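Side-chain contacts in hypothetical protein (Staphylococcus aureus subsp. aureus, PDB 1QYI), which is of unknown function but belongs to the HAD hydrolase-like family, and so may be a hydrolase: residues V362-H365 with L366-R370; L74-N77 with W78-L81. One frame throughout, in Å; residues are numbered along the deposited sequence.

In the fold
Contact 2 (74-77 with 78-81) comes first along the chain and contact 1 (362-365 with 366-370) near its end. Their centres lie about 30 Å apart, and they do not touch. Contact 1 begins at the end of strand 361-363, an outermost strand of the six-stranded parallel sheet, and leads into helix 369-373. That sheet, with helices joining its strands, is consistent with the Rossmann-like core of the HAD clan. Contact 2 starts helix 77-93 in the helical part between strands 3-6 and 233-237, much as cap domains are inserted in HAD relatives. Each contact is a local turn into a helix, one beside the sheet, one among helices.

Contact 1 (V362-H365 with L366-R370); sequences VINH and LGELR
The carboxylate of Glu368 meets the amide of Asn364 with the two planes nearly perpendicular, 86° apart. The Asn364 ND2 lies 2.8 Å from Glu368 OE2. This hydrogen bond lies close to the amide plane of Asn364 and uses the syn lone pair of OE2. ND2 also makes a weak bond to OE1. The backbone N of Asn364 reaches the same OE1 at 3.3 Å, in a fairly straight bond of 164°, and meets it from above the carboxylate plane. Glu368 CG lies beside its own backbone N, and the extended chain beyond it reaches Asn364.

Glu368 crosses His365 at about a right angle. Its CG sits over one face of the imidazole, 4.1 Å from His365 CE1. At the ring edge, in plane, Gly367 N gives a weak bond of 3.0 Å to His365 ND1. The His365 ring is placed there by chi1 of 53°, with CG between the backbone N and the carbonyl carbon. Ile363 CG1 packs close to Glu368 CB.

Leu366 points away from the strand end; it and Leu369 both touch Phe6 of strand 3-6. The turn from edge strand 361-363 to helix 369-373 is thus tied by one carboxylate: Glu368 binds both the backbone and the side chain of Asn364. The weak bond to His365 ND1 would fit a neutral ring with its proton on NE2.

Contact 2 (L74-N77 with W78-L81); sequences LNSN and WDML
Leu74 and Asp79 meet at about a right angle, with Leu74 CD2 3.5 Å from Asp79 CB. Next to them, Ser76 CB lies 3.1 Å from Asp79 OD2. Leu74 CB also packs against CG of Met80, a selenomethionine, at 4.3 Å. The Met80 chain bends at chi3 (-45°). This brings its CE alongside Asn77, 3.5 Å from Asn77 ND2, and the two side chains point the same way.

Behind these contacts stands the first turn of the helix. Ser76 holds the N-cap position. Its carbonyl O accepts from Met80 N at 3.0 Å, and Asn77 O accepts from Leu81 N at 3.0 Å, almost straight at 178°. These bonds fix where the side chains of Met80 and Leu81 start. The buried carboxylate of Asp79 is satisfied from beyond the turn: OD2 forms a salt bridge with Lys144, and OD1 accepts from Trp174 NE1.

Contact 2 thus joins the loop after helix 64-71 to the start of helix 77-93. Met80 and Leu74 touch Leu69 of helix 64-71, and Leu74 also touches Ile147 of helix 144-158. Asn77 and Leu81 rest on helix 16-31. Trp78 packs edge-to-face with Tyr181 of helix 172-195.

Contact 1 (V362-H365 with L366-R370)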
loop_
_atom_site.group_PDB
_atom_site.type_symbol
_atom_site.label_atom_id
_atom_site.label_comp_id
_atom_site.label_asym_id
_atom_site.label_seq_id
_atom_site.Cartn_x
_atom_site.Cartn_y
_atom_site.Cartn_z
ATOM N N VAL A 362 13.693 -12.276 17.702
ATOM C CA VAL A 362 13.747 -11.039 16.947
ATOM C C VAL A 362 15.041 -11.092 16.133
ATOM O O VAL A 362 16.125 -11.285 16.678
ATOM C CB VAL A 362 13.723 -9.804 17.880
ATOM C CG1 VAL A 362 13.877 -8.528 17.069
ATOM C CG2 VAL A 362 12.410 -9.765 18.647
ATOM N N ILE A 363 14.912 -10.946 14.818
ATOM C CA ILE A 363 16.056 -10.999 13.916
ATOM C C ILE A 363 16.216 -9.666 13.178
ATOM O O ILE A 363 15.245 -8.933 13.023
ATOM C CB ILE A 363 15.873 -12.211 12.935
ATOM C CG1 ILE A 363 17.079 -13.124 13.038
ATOM C CG2 ILE A 363 15.673 -11.760 11.503
ATOM C CD1 ILE A 363 17.327 -13.611 14.440
ATOM N N ASN A 364 17.434 -9.333 12.745
ATOM C CA ASN A 364 17.649 -8.071 12.031
ATOM C C ASN A 364 17.029 -8.105 10.646
ATOM O O ASN A 364 16.439 -7.126 10.198
ATOM C CB ASN A 364 19.137 -7.744 11.900
ATOM C CG ASN A 364 19.756 -7.291 13.205
ATOM O OD1 ASN A 364 19.340 -6.296 13.799
ATOM N ND2 ASN A 364 20.766 -8.020 13.655
ATOM N N HIS A 365 17.178 -9.233 9.962
ATOM C CA HIS A 365 16.620 -9.398 8.623
ATOM C C HIS A 365 16.465 -10.876 8.255
ATOM O O HIS A 365 16.973 -11.759 8.946
ATOM C CB HIS A 365 17.499 -8.664 7.599
ATOM C CG HIS A 365 18.948 -9.037 7.669
ATOM N ND1 HIS A 365 19.421 -10.261 7.261
ATOM C CD2 HIS A 365 20.024 -8.339 8.112
ATOM C CE1 HIS A 365 20.735 -10.308 7.443
ATOM N NE2 HIS A 365 21.118 -9.154 7.957
ATOM N N LEU A 366 15.754 -11.133 7.166
ATOM C CA LEU A 366 15.510 -12.496 6.709
ATOM C C LEU A 366 16.742 -13.398 6.714
ATOM O O LEU A 366 16.623 -14.610 6.871
ATOM C CB LEU A 366 14.914 -12.480 5.300
ATOM C CG LEU A 366 14.384 -13.824 4.797
ATOM C CD1 LEU A 366 13.235 -14.272 5.685
ATOM C CD2 LEU A 366 13.926 -13.704 3.345
ATOM N N GLY A 367 17.922 -12.814 6.538
ATOM C CA GLY A 367 19.138 -13.610 6.508
ATOM C C GLY A 367 19.480 -14.280 7.826
ATOM O O GLY A 367 19.848 -15.461 7.869
ATOM N N GLU A 368 19.351 -13.518 8.904
ATOM C CA GLU A 368 19.647 -13.996 10.244
ATOM C C GLU A 368 18.642 -15.028 10.734
ATOM O O GLU A 368 18.611 -15.362 11.920
ATOM C CB GLU A 368 19.692 -12.810 11.216
ATOM C CG GLU A 368 20.972 -11.991 11.121
ATOM C CD GLU A 368 20.979 -10.786 12.051
ATOM O OE1 GLU A 368 20.330 -10.856 13.121
ATOM O OE2 GLU A 368 21.654 -9.779 11.722
ATOM N N LEU A 369 17.829 -15.542 9.819
ATOM C CA LEU A 369 16.815 -16.535 10.173
ATOM C C LEU A 369 17.419 -17.896 10.512
ATOM O O LEU A 369 16.836 -18.666 11.279
ATOM C CB LEU A 369 15.805 -16.691 9.032
ATOM C CG LEU A 369 14.714 -17.749 9.213
ATOM C CD1 LEU A 369 13.841 -17.393 10.409
ATOM C CD2 LEU A 369 13.868 -17.835 7.955
ATOM N N ARG A 370 18.582 -18.199 9.943
ATOM C CA ARG A 370 19.233 -19.472 10.220
ATOM C C ARG A 370 19.623 -19.574 11.695
ATOM O O ARG A 370 19.531 -20.644 12.299
ATOM C CB ARG A 370 20.488 -19.639 9.366
ATOM C CG ARG A 370 20.255 -20.114 7.954
ATOM C CD ARG A 370 21.587 -20.490 7.333
ATOM N NE ARG A 370 21.463 -20.985 5.973
ATOM C CZ ARG A 370 21.080 -20.242 4.942
ATOM N NH1 ARG A 370 20.780 -18.963 5.118
ATOM N NH2 ARG A 370 21.000 -20.781 3.729
#

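Contact 2 (L74-N77 with W78-L81)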
loop_
_atom_site.group_PDB
_atom_site.type_symbol
_atom_site.label_atom_id
_atom_site.label_comp_id
_atom_site.label_asym_id
_atom_site.label_seq_id
_atom_site.Cartn_x
_atom_site.Cartn_y
_atom_site.Cartn_z
ATOM N N LEU A 74 -4.174 8.077 8.049
ATOM C CA LEU A 74 -4.281 7.870 6.604
ATOM C C LEU A 74 -3.138 7.018 6.092
ATOM O O LEU A 74 -2.095 7.538 5.687
ATOM C CB LEU A 74 -4.282 9.199 5.849
ATOM C CG LEU A 74 -5.623 9.769 5.396
ATOM C CD1 LEU A 74 -5.353 10.765 4.276
ATOM C CD2 LEU A 74 -6.539 8.666 4.902
ATOM N N ASN A 75 -3.345 5.707 6.099
ATOM C CA ASN A 75 -2.320 4.781 5.652
ATOM C C ASN A 75 -2.591 4.179 4.278
ATOM O O ASN A 75 -1.801 3.372 3.780
ATOM C CB ASN A 75 -2.138 3.680 6.689
ATOM C CG ASN A 75 -1.782 4.232 8.057
ATOM O OD1 ASN A 75 -2.652 4.702 8.791
ATOM N ND2 ASN A 75 -0.493 4.208 8.393
ATOM N N SER A 76 -3.701 4.575 3.660
ATOM C CA SER A 76 -4.021 4.093 2.321
ATOM C C SER A 76 -3.357 5.038 1.330
ATOM O O SER A 76 -3.530 6.247 1.438
ATOM C CB SER A 76 -5.532 4.094 2.089
ATOM O OG SER A 76 -5.830 3.673 0.757
ATOM N N ASN A 77 -2.602 4.502 0.373
ATOM C CA ASN A 77 -1.924 5.353 -0.603
ATOM C C ASN A 77 -2.916 6.109 -1.474
ATOM O O ASN A 77 -2.680 7.267 -1.809
ATOM C CB ASN A 77 -0.983 4.533 -1.493
ATOM C CG ASN A 77 0.158 3.911 -0.717
ATOM O OD1 ASN A 77 -0.015 2.909 -0.023
ATOM N ND2 ASN A 77 1.337 4.511 -0.825
ATOM N N TRP A 78 -4.015 5.452 -1.844
ATOM C CA TRP A 78 -5.036 6.093 -2.666
ATOM C C TRP A 78 -5.515 7.355 -1.948
ATOM O O TRP A 78 -5.504 8.451 -2.518
ATOM C CB TRP A 78 -6.226 5.149 -2.907
ATOM C CG TRP A 78 -5.890 3.889 -3.681
ATOM C CD1 TRP A 78 -4.891 3.734 -4.616
ATOM C CD2 TRP A 78 -6.596 2.637 -3.646
ATOM N NE1 TRP A 78 -4.940 2.476 -5.156
ATOM C CE2 TRP A 78 -5.974 1.777 -4.583
ATOM C CE3 TRP A 78 -7.695 2.155 -2.915
ATOM C CZ2 TRP A 78 -6.418 0.459 -4.817
ATOM C CZ3 TRP A 78 -8.139 0.842 -3.145
ATOM C CH2 TRP A 78 -7.497 0.011 -4.090
ATOM N N ASP A 79 -5.913 7.206 -0.686
ATOM C CA ASP A 79 -6.387 8.353 0.076
ATOM C C ASP A 79 -5.324 9.448 0.200
ATOM O O ASP A 79 -5.619 10.631 0.002
ATOM C CB ASP A 79 -6.849 7.924 1.472
ATOM C CG ASP A 79 -8.063 7.008 1.433
ATOM O OD1 ASP A 79 -9.076 7.372 0.796
ATOM O OD2 ASP A 79 -8.006 5.919 2.047
HETATM N N MSE A 80 -4.093 9.052 0.513
HETATM C CA MSE A 80 -3.005 10.013 0.666
HETATM C C MSE A 80 -2.751 10.872 -0.576
HETATM O O MSE A 80 -2.719 12.100 -0.492
HETATM C CB MSE A 80 -1.710 9.298 1.055
HETATM C CG MSE A 80 -1.785 8.547 2.364
HETATM SE SE MSE A 80 -0.052 7.946 2.947
HETATM C CE MSE A 80 0.605 7.232 1.252
ATOM N N LEU A 81 -2.559 10.225 -1.721
ATOM C CA LEU A 81 -2.306 10.946 -2.954
ATOM C C LEU A 81 -3.510 11.815 -3.315
ATOM O O LEU A 81 -3.356 12.885 -3.897
ATOM C CB LEU A 81 -1.992 9.965 -4.083
ATOM C CG LEU A 81 -3.086 9.002 -4.543
ATOM C CD1 LEU A 81 -4.020 9.705 -5.526
ATOM C CD2 LEU A 81 -2.436 7.797 -5.234
#